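Local atomic coordinates of cyclic nucleotide-gated potassium channel mll3241 (Mesorhizobium loti, PDB entry 4MUV), a protein that conducts potassium ions across the membrane when cyclic AMP binds its cytoplasmic cyclic nucleotide-binding domain, the part present here as a mutant holding cyclic GMP. Residues 40-45 against 101-106; 57-62 against 80-85. The protein carries 3 engineered substitutions. One frame throughout, in Å; residues are numbered along the deposited sequence.

Interaction 1: 40-45 against 101-106; sequences ARTVPA and ATTVSL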
ATOM      1  N   ALA A  40       8.392  -6.393  -2.901  1.00  9.65           N
ATOM      2  CA  ALA A  40       8.950  -5.730  -1.734  1.00  8.77           C
ATOM      3  C   ALA A  40       9.966  -4.682  -2.165  1.00  8.33           C
ATOM      4  O   ALA A  40      10.791  -4.924  -3.043  1.00 10.48           O
ATOM      5  CB  ALA A  40       9.571  -6.739  -0.768  1.00 10.68           C
ATOM      6  N   ARG A  41       9.897  -3.525  -1.519  1.00  9.70           N
ATOM      7  CA  ARG A  41      10.740  -2.383  -1.821  1.00 10.91           C
ATOM      8  C   ARG A  41      11.172  -1.711  -0.539  1.00 11.31           C
ATOM      9  O   ARG A  41      10.364  -1.501   0.333  1.00 12.87           O
ATOM     10  CB  ARG A  41       9.945  -1.346  -2.627  1.00 12.57           C
ATOM     11  CG  ARG A  41       9.366  -1.871  -3.938  1.00 13.98           C
ATOM     12  CD  ARG A  41      10.517  -2.078  -4.888  1.00 13.12           C
ATOM     13  NE  ARG A  41      10.172  -2.560  -6.235  1.00 13.92           N
ATOM     14  CZ  ARG A  41      10.310  -3.815  -6.671  1.00 11.29           C
ATOM     15  NH1 ARG A  41      10.705  -4.789  -5.862  1.00 11.47           N
ATOM     16  NH2 ARG A  41      10.069  -4.096  -7.959  1.00 12.82           N
ATOM     17  N   THR A  42      12.435  -1.324  -0.454  1.00 11.54           N
ATOM     18  CA  THR A  42      12.907  -0.479   0.623  1.00 10.74           C
ATOM     19  C   THR A  42      13.202   0.915   0.082  1.00 11.48           C
ATOM     20  O   THR A  42      13.811   1.076  -0.982  1.00 14.15           O
ATOM     21  CB  THR A  42      14.130  -1.097   1.309  1.00 12.93           C
ATOM     22  OG1 THR A  42      13.759  -2.343   1.903  1.00 15.96           O
ATOM     23  CG2 THR A  42      14.670  -0.201   2.407  1.00 13.99           C
ATOM     24  N   VAL A  43      12.725   1.921   0.802  1.00 10.98           N
ATOM     25  CA  VAL A  43      12.849   3.325   0.413  1.00 10.75           C
ATOM     26  C   VAL A  43      13.648   4.087   1.468  1.00 11.60           C
ATOM     27  O   VAL A  43      13.341   3.985   2.648  1.00 11.69           O
ATOM     28  CB  VAL A  43      11.440   3.965   0.224  1.00 10.52           C
ATOM     29  CG1 VAL A  43      11.551   5.427  -0.173  1.00 11.25           C
ATOM     30  CG2 VAL A  43      10.656   3.204  -0.819  1.00 10.39           C
ATOM     31  N   PRO A  44      14.700   4.814   1.051  1.00 13.02           N
ATOM     32  CA  PRO A  44      15.518   5.544   2.029  1.00 12.38           C
ATOM     33  C   PRO A  44      14.745   6.698   2.656  1.00 12.62           C
ATOM     34  O   PRO A  44      13.870   7.309   2.041  1.00 12.96           O
ATOM     35  CB  PRO A  44      16.698   6.077   1.206  1.00 15.85           C
ATOM     36  CG  PRO A  44      16.220   6.107  -0.182  1.00 18.75           C
ATOM     37  CD  PRO A  44      15.172   5.028  -0.326  1.00 14.55           C
ATOM     38  N   ALA A  45      15.121   6.993   3.887  1.00 12.99           N
ATOM     39  CA  ALA A  45      14.548   8.083   4.625  1.00 14.27           C
ATOM     40  C   ALA A  45      14.516   9.357   3.797  1.00 14.06           C
ATOM     41  O   ALA A  45      15.491   9.725   3.158  1.00 14.70           O
ATOM     42  CB  ALA A  45      15.342   8.294   5.905  1.00 14.85           C
ATOM     43  N   ALA A 101       9.708   8.230   6.217  1.00 10.62           N
ATOM     44  CA  ALA A 101      10.105   8.978   7.402  1.00 11.50           C
ATOM     45  C   ALA A 101      11.477   8.448   7.859  1.00 11.84           C
ATOM     46  O   ALA A 101      12.492   9.105   7.700  1.00 14.90           O
ATOM     47  CB  ALA A 101       9.045   8.833   8.476  1.00 13.14           C
ATOM     48  N   THR A 102      11.488   7.235   8.391  1.00 12.57           N
ATOM     49  CA  THR A 102      12.694   6.465   8.530  1.00 13.34           C
ATOM     50  C   THR A 102      12.839   5.662   7.242  1.00 12.93           C
ATOM     51  O   THR A 102      11.949   5.663   6.390  1.00 13.45           O
ATOM     52  CB  THR A 102      12.588   5.514   9.737  1.00 14.68           C
ATOM     53  OG1 THR A 102      11.481   4.622   9.567  1.00 17.38           O
ATOM     54  CG2 THR A 102      12.435   6.292  11.036  1.00 15.96           C
ATOM     55  N   THR A 103      13.945   4.952   7.095  1.00 12.78           N
ATOM     56  CA  THR A 103      14.049   3.951   6.050  1.00 12.64           C
ATOM     57  C   THR A 103      12.854   3.032   6.196  1.00 11.15           C
ATOM     58  O   THR A 103      12.529   2.632   7.292  1.00 13.21           O
ATOM     59  CB  THR A 103      15.312   3.118   6.229  1.00 16.96           C
ATOM     60  OG1 THR A 103      16.404   3.978   6.534  1.00 23.75           O
ATOM     61  CG2 THR A 103      15.573   2.322   4.966  1.00 16.04           C
ATOM     62  N   VAL A 104      12.183   2.696   5.098  1.00 10.36           N
ATOM     63  CA  VAL A 104      10.935   1.954   5.186  1.00 10.27           C
ATOM     64  C   VAL A 104      10.896   0.788   4.195  1.00  9.38           C
ATOM     65  O   VAL A 104      11.383   0.905   3.077  1.00 10.96           O
ATOM     66  CB  VAL A 104       9.738   2.918   4.978  1.00 10.17           C
ATOM     67  CG1 VAL A 104       9.731   3.523   3.554  1.00 10.95           C
ATOM     68  CG2 VAL A 104       8.421   2.243   5.314  1.00 10.57           C
ATOM     69  N   SER A 105      10.362  -0.358   4.623  1.00  9.56           N
ATOM     70  CA  SER A 105      10.065  -1.483   3.736  1.00  9.98           C
ATOM     71  C   SER A 105       8.592  -1.511   3.476  1.00  8.58           C
ATOM     72  O   SER A 105       7.765  -1.408   4.399  1.00  9.56           O
ATOM     73  CB  SER A 105      10.489  -2.854   4.295  1.00 12.61           C
ATOM     74  OG  SER A 105      11.882  -2.881   4.389  1.00 13.71           O
ATOM     75  N   LEU A 106       8.284  -1.667   2.198  1.00  9.07           N
ATOM     76  CA  LEU A 106       6.934  -1.667   1.675  1.00  9.24           C
ATOM     77  C   LEU A 106       6.706  -2.919   0.857  1.00  8.84           C
ATOM     78  O   LEU A 106       7.619  -3.420   0.220  1.00 10.82           O
ATOM     79  CB  LEU A 106       6.757  -0.476   0.723  1.00 10.53           C
ATOM     80  CG  LEU A 106       7.111   0.903   1.219  1.00  9.10           C
ATOM     81  CD1 LEU A 106       7.042   1.940   0.112  1.00 10.13           C
ATOM     82  CD2 LEU A 106       6.204   1.295   2.356  1.00 10.03           C
TER

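Interaction 2: 57-62 against 80-85; sequences DRMFFV and GAFFGE. With PCG (cyclic guanosine monophosphate), chain C.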
ATOM      1  N   ASP A  57      -0.882   4.101  -9.775  1.00 13.07           N
ATOM      2  CA  ASP A  57      -1.036   2.797 -10.410  1.00 13.52           C
ATOM      3  C   ASP A  57      -0.682   1.663  -9.470  1.00 12.33           C
ATOM      4  O   ASP A  57      -0.573   0.527  -9.907  1.00 13.30           O
ATOM      5  CB  ASP A  57      -0.148   2.719 -11.661  1.00 18.82           C
ATOM      6  CG  ASP A  57       1.327   2.820 -11.325  1.00 22.16           C
ATOM      7  OD1 ASP A  57       1.644   3.131 -10.152  1.00 25.51           O
ATOM      8  OD2 ASP A  57       2.176   2.654 -12.248  1.00 27.10           O
ATOM      9  N   ARG A  58      -0.518   1.963  -8.192  1.00 12.20           N
ATOM     10  CA  ARG A  58      -0.219   0.938  -7.206  1.00 11.03           C
ATOM     11  C   ARG A  58      -0.517   1.458  -5.815  1.00  9.31           C
ATOM     12  O   ARG A  58      -0.744   2.650  -5.614  1.00 10.11           O
ATOM     13  CB  ARG A  58       1.246   0.561  -7.303  1.00 12.29           C
ATOM     14  CG  ARG A  58       2.166   1.692  -6.904  1.00 13.06           C
ATOM     15  CD  ARG A  58       3.552   1.543  -7.475  1.00 16.48           C
ATOM     16  NE  ARG A  58       3.535   1.699  -8.916  1.00 18.21           N
ATOM     17  CZ  ARG A  58       4.541   1.386  -9.720  1.00 22.18           C
ATOM     18  NH1 ARG A  58       5.673   0.894  -9.230  1.00 23.67           N
ATOM     19  NH2 ARG A  58       4.411   1.568 -11.020  1.00 24.43           N
ATOM     20  N   MET A  59      -0.537   0.555  -4.843  1.00  8.13           N
ATOM     21  CA  MET A  59      -0.602   0.962  -3.439  1.00  7.75           C
ATOM     22  C   MET A  59       0.446   0.182  -2.663  1.00  7.73           C
ATOM     23  O   MET A  59       1.147  -0.671  -3.227  1.00  8.84           O
ATOM     24  CB  MET A  59      -1.996   0.800  -2.835  1.00  7.82           C
ATOM     25  CG  MET A  59      -2.436  -0.635  -2.709  1.00 10.20           C
ATOM     26  SD  MET A  59      -3.885  -0.860  -1.662  1.00 11.79           S
ATOM     27  CE  MET A  59      -3.199  -0.423  -0.069  1.00 11.71           C
ATOM     28  N   PHE A  60       0.574   0.505  -1.382  1.00  7.36           N
ATOM     29  CA  PHE A  60       1.715   0.072  -0.589  1.00  7.51           C
ATOM     30  C   PHE A  60       1.268  -0.327   0.810  1.00  7.42           C
ATOM     31  O   PHE A  60       0.453   0.366   1.441  1.00  8.81           O
ATOM     32  CB  PHE A  60       2.721   1.194  -0.448  1.00  9.18           C
ATOM     33  CG  PHE A  60       3.211   1.748  -1.755  1.00 10.56           C
ATOM     34  CD1 PHE A  60       4.327   1.208  -2.366  1.00 12.37           C
ATOM     35  CD2 PHE A  60       2.584   2.826  -2.340  1.00 11.40           C
ATOM     36  CE1 PHE A  60       4.801   1.713  -3.560  1.00 14.67           C
ATOM     37  CE2 PHE A  60       3.050   3.345  -3.544  1.00 13.98           C
ATOM     38  CZ  PHE A  60       4.161   2.785  -4.151  1.00 15.50           C
ATOM     39  N   PHE A  61       1.821  -1.440   1.304  1.00  7.69           N
ATOM     40  CA  PHE A  61       1.641  -1.906   2.680  1.00  7.94           C
ATOM     41  C   PHE A  61       2.946  -1.684   3.406  1.00  8.26           C
ATOM     42  O   PHE A  61       3.994  -2.153   2.985  1.00  9.46           O
ATOM     43  CB  PHE A  61       1.243  -3.379   2.681  1.00  8.85           C
ATOM     44  CG  PHE A  61      -0.041  -3.603   1.965  1.00  9.34           C
ATOM     45  CD1 PHE A  61      -0.060  -3.790   0.601  1.00  9.80           C
ATOM     46  CD2 PHE A  61      -1.243  -3.550   2.649  1.00  9.14           C
ATOM     47  CE1 PHE A  61      -1.249  -3.946  -0.059  1.00 11.58           C
ATOM     48  CE2 PHE A  61      -2.439  -3.684   1.979  1.00 10.50           C
ATOM     49  CZ  PHE A  61      -2.439  -3.889   0.623  1.00 12.99           C
ATOM     50  N   VAL A  62       2.892  -0.941   4.515  1.00  8.19           N
ATOM     51  CA  VAL A  62       4.103  -0.686   5.302  1.00  8.97           C
ATOM     52  C   VAL A  62       4.404  -1.910   6.158  1.00  8.65           C
ATOM     53  O   VAL A  62       3.533  -2.405   6.878  1.00 10.24           O
ATOM     54  CB  VAL A  62       3.941   0.536   6.224  1.00  8.82           C
ATOM     55  CG1 VAL A  62       5.205   0.804   6.997  1.00  8.94           C
ATOM     56  CG2 VAL A  62       3.554   1.768   5.419  1.00 10.32           C
ATOM     57  N   GLY A  80       1.948  -2.402   9.284  1.00 10.51           N
ATOM     58  CA  GLY A  80       0.560  -2.814   9.317  1.00 12.35           C
ATOM     59  C   GLY A  80      -0.345  -1.838   8.604  1.00 11.70           C
ATOM     60  O   GLY A  80      -1.458  -2.177   8.253  1.00 14.71           O
ATOM     61  N   ALA A  81       0.124  -0.612   8.402  1.00  9.95           N
ATOM     62  CA  ALA A  81      -0.665   0.411   7.727  1.00  9.09           C
ATOM     63  C   ALA A  81      -0.516   0.294   6.228  1.00  8.66           C
ATOM     64  O   ALA A  81       0.369  -0.406   5.744  1.00  9.72           O
ATOM     65  CB  ALA A  81      -0.233   1.806   8.205  1.00 11.56           C
ATOM     66  N   PHE A  82      -1.343   1.029   5.495  1.00  7.98           N
ATOM     67  CA  PHE A  82      -1.265   1.019   4.031  1.00  7.35           C
ATOM     68  C   PHE A  82      -1.645   2.385   3.498  1.00  7.46           C
ATOM     69  O   PHE A  82      -2.307   3.180   4.169  1.00  7.63           O
ATOM     70  CB  PHE A  82      -2.115  -0.091   3.400  1.00  8.64           C
ATOM     71  CG  PHE A  82      -3.557  -0.047   3.796  1.00  8.77           C
ATOM     72  CD1 PHE A  82      -4.436   0.858   3.216  1.00  8.68           C
ATOM     73  CD2 PHE A  82      -4.055  -0.925   4.744  1.00 11.72           C
ATOM     74  CE1 PHE A  82      -5.766   0.904   3.573  1.00 10.98           C
ATOM     75  CE2 PHE A  82      -5.390  -0.882   5.114  1.00 13.19           C
ATOM     76  CZ  PHE A  82      -6.247   0.041   4.513  1.00 13.00           C
ATOM     77  N   PHE A  83      -1.165   2.675   2.297  1.00  7.54           N
ATOM     78  CA  PHE A  83      -1.464   3.933   1.621  1.00  7.23           C
ATOM     79  C   PHE A  83      -1.423   3.742   0.112  1.00  7.41           C
ATOM     80  O   PHE A  83      -0.813   2.803  -0.393  1.00  7.69           O
ATOM     81  CB  PHE A  83      -0.495   5.020   2.089  1.00  8.02           C
ATOM     82  CG  PHE A  83       0.937   4.776   1.723  1.00  7.54           C
ATOM     83  CD1 PHE A  83       1.768   4.055   2.555  1.00  7.60           C
ATOM     84  CD2 PHE A  83       1.465   5.296   0.558  1.00  7.59           C
ATOM     85  CE1 PHE A  83       3.093   3.834   2.203  1.00  8.29           C
ATOM     86  CE2 PHE A  83       2.785   5.068   0.211  1.00  8.64           C
ATOM     87  CZ  PHE A  83       3.597   4.348   1.024  1.00  8.40           C
ATOM     88  N   GLY A  84      -2.070   4.673  -0.598  1.00  7.46           N
ATOM     89  CA  GLY A  84      -2.148   4.631  -2.052  1.00  8.39           C
ATOM     90  C   GLY A  84      -3.425   4.028  -2.591  1.00  8.13           C
ATOM     91  O   GLY A  84      -3.633   4.007  -3.802  1.00  9.49           O
ATOM     92  N   GLU A  85      -4.287   3.554  -1.689  1.00  8.27           N
ATOM     93  CA  GLU A  85      -5.562   2.978  -2.109  1.00  9.77           C
ATOM     94  C   GLU A  85      -6.510   4.005  -2.716  1.00 10.89           C
ATOM     95  O   GLU A  85      -7.312   3.674  -3.562  1.00 12.09           O
ATOM     96  CB  GLU A  85      -6.273   2.276  -0.938  1.00 10.65           C
ATOM     97  CG  GLU A  85      -6.882   3.169   0.157  1.00 10.25           C
ATOM     98  CD  GLU A  85      -5.821   3.907   0.974  1.00 10.00           C
ATOM     99  OE1 GLU A  85      -4.686   3.385   1.107  1.00  9.58           O
ATOM    100  OE2 GLU A  85      -6.111   5.014   1.472  1.00 10.12           O
TER
HETATM  101  PA  PCG C 401      -3.556   8.316  -2.546  1.00  7.07           P
HETATM  102  O1A PCG C 401      -3.594   7.298  -3.667  1.00  8.00           O
HETATM  103  O2A PCG C 401      -4.406   9.524  -2.717  1.00  8.23           O
HETATM  104  O5' PCG C 401      -2.091   8.762  -2.344  1.00  7.12           O
HETATM  105  C5' PCG C 401      -1.725   9.387  -1.199  1.00  8.86           C
HETATM  106  C4' PCG C 401      -2.153   8.501  -0.015  1.00  7.32           C
HETATM  107  O4' PCG C 401      -1.831   8.945   1.356  1.00  8.14           O
HETATM  108  C3' PCG C 401      -3.518   8.324  -0.039  1.00  7.02           C
HETATM  109  O3' PCG C 401      -3.965   7.566  -1.207  1.00  7.25           O
HETATM  110  C2' PCG C 401      -3.770   7.605   1.349  1.00  7.42           C
HETATM  111  O2' PCG C 401      -3.683   6.193   1.164  1.00  8.00           O
HETATM  112  C1' PCG C 401      -2.750   8.082   2.189  1.00  6.67           C
HETATM  113  N9  PCG C 401      -3.153   8.845   3.333  1.00  7.65           N
HETATM  114  C8  PCG C 401      -2.973   8.519   4.656  1.00  8.03           C
HETATM  115  N7  PCG C 401      -3.569   9.398   5.464  1.00  8.12           N
HETATM  116  C5  PCG C 401      -4.147  10.322   4.627  1.00  7.64           C
HETATM  117  C6  PCG C 401      -4.928  11.496   4.902  1.00  8.99           C
HETATM  118  O6  PCG C 401      -5.233  11.924   6.042  1.00  9.19           O
HETATM  119  N1  PCG C 401      -5.342  12.176   3.782  1.00  7.74           N
HETATM  120  C2  PCG C 401      -5.093  11.761   2.483  1.00  9.44           C
HETATM  121  N2  PCG C 401      -5.567  12.497   1.460  1.00 10.62           N
HETATM  122  N3  PCG C 401      -4.352  10.648   2.179  1.00  8.23           N
HETATM  123  C4  PCG C 401      -3.906   9.955   3.324  1.00  7.87           C
HETATM  124  O   HOH W   1       0.747  -3.274   6.150  1.00 15.92           O

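Interaction 1: 40-45 against 101-106
Arg41 and Leu106 trade backbone hydrogen bonds in both directions, Arg41 N to Leu106 O at 2.9 Å and Leu106 N to Arg41 O at 2.8 Å. Two residues along, Val43 and Val104 repeat the exchange, with Val43 N to Val104 O at 2.8 Å. Between these hydrogen-bonded pairs of an antiparallel sheet, Thr42 faces Ser105 as a non-hydrogen-bonded pair, and the CA of Thr42 comes within 3.2 Å of Val104 O in a CA-H...O contact.

The polar side-chain contact belongs to this central pair. As directly opposed residues they share a face of the sheet; with Thr42 OG1 and Ser105 OG each anti to the carbonyl carbon (chi1 -63° and -66°), the hydroxyls meet there, and the threonine donates a long hydrogen bond of 3.2 Å from OG1 to Ser105 OG. The stronger partner of the serine is Glu64, while Arg12 reaches both hydroxyls only weakly. With an alanine at Ser105, Glu64 would probably lose its hydroxyl mate and Thr42 its acceptor across the strands.

Apolar contacts gather on the face of Val43, Val104 and Leu106. Val104 turns CG1 between its backbone N and carbonyl carbon (chi1 65°), and this branch rests 3.8 Å from Val43 CB. Val43 CG2 meets Leu106 CD1 at 3.9 Å, the two side chains slanting across one another, with Ile49 of strand 48-50 touching both residues.

The chemistry thus divides by face: hydroxyls with Glu64 and Arg12 on the Thr42 side, and Val43, Val104 and Leu106 packing inward in the beta roll on the other, where Arg41 turns its charged end away to Asp9.

Interaction 2: 57-62 against 80-85
Phe83 holds CG between its backbone N and carbonyl carbon (chi1 65°), while Phe60 sets CG anti to its carbonyl carbon (chi1 -56°), and the two rings come together on one face of the sheet. Their planes are only 22° apart but slid, so overlap is slight; Phe60 CD2 approaches Phe83 CE2 to 3.4 Å, and Phe60 CB makes a CH-pi contact 3.9 Å from the centroid of the Phe83 ring. Val62 CG2 abuts the edge of that ring. On the opposite face Met59, bent at its last torsion, brings CE to 3.6 Å from Phe82 CB, which Phe61 CD2 also meets.

Phe60 and Phe83 are a hydrogen-bonded antiparallel pair of the cyclic nucleotide-binding beta roll, whose phosphate-binding cassette takes in Gly84 and Glu85. Here the backbone leaves the strand: at Gly84 a side chain would run into Met59 CA and the preceding carbonyl. Gly84 N donates to the ribose O2' of cyclic GMP at 2.8 Å, and that hydroxyl in turn donates to Glu85 OE2 at 2.7 Å. Arg135 of helix 122-139 forms a salt bridge with the same carboxylate oxygen. At the far end, a water donates to both Val62 O and Ala81 O.

Both contacts belong to one antiparallel sheet, ordered 39-43, 104-110, 58-64, 82-83, so interaction 1 joins an outer strand to an inner one and interaction 2 does likewise at the other margin. Their centres lie 12 Å apart. Along the chain the segments run 40-45, 57-62, 80-85, 101-106, the inner pair enclosed by the outer pair, an order in keeping with the beta roll of cyclic nucleotide-binding domains. Leu106 of interaction 1 reaches into interaction 2, its CD1 3.7 Å from Phe60 CD1 and its CD2 4.0 Å from Phe83 CE1. Apolar side chains thus run from Val43 on the edge strand 39-43, through Leu106 and Phe60, to Phe83, which lines the nucleotide pocket.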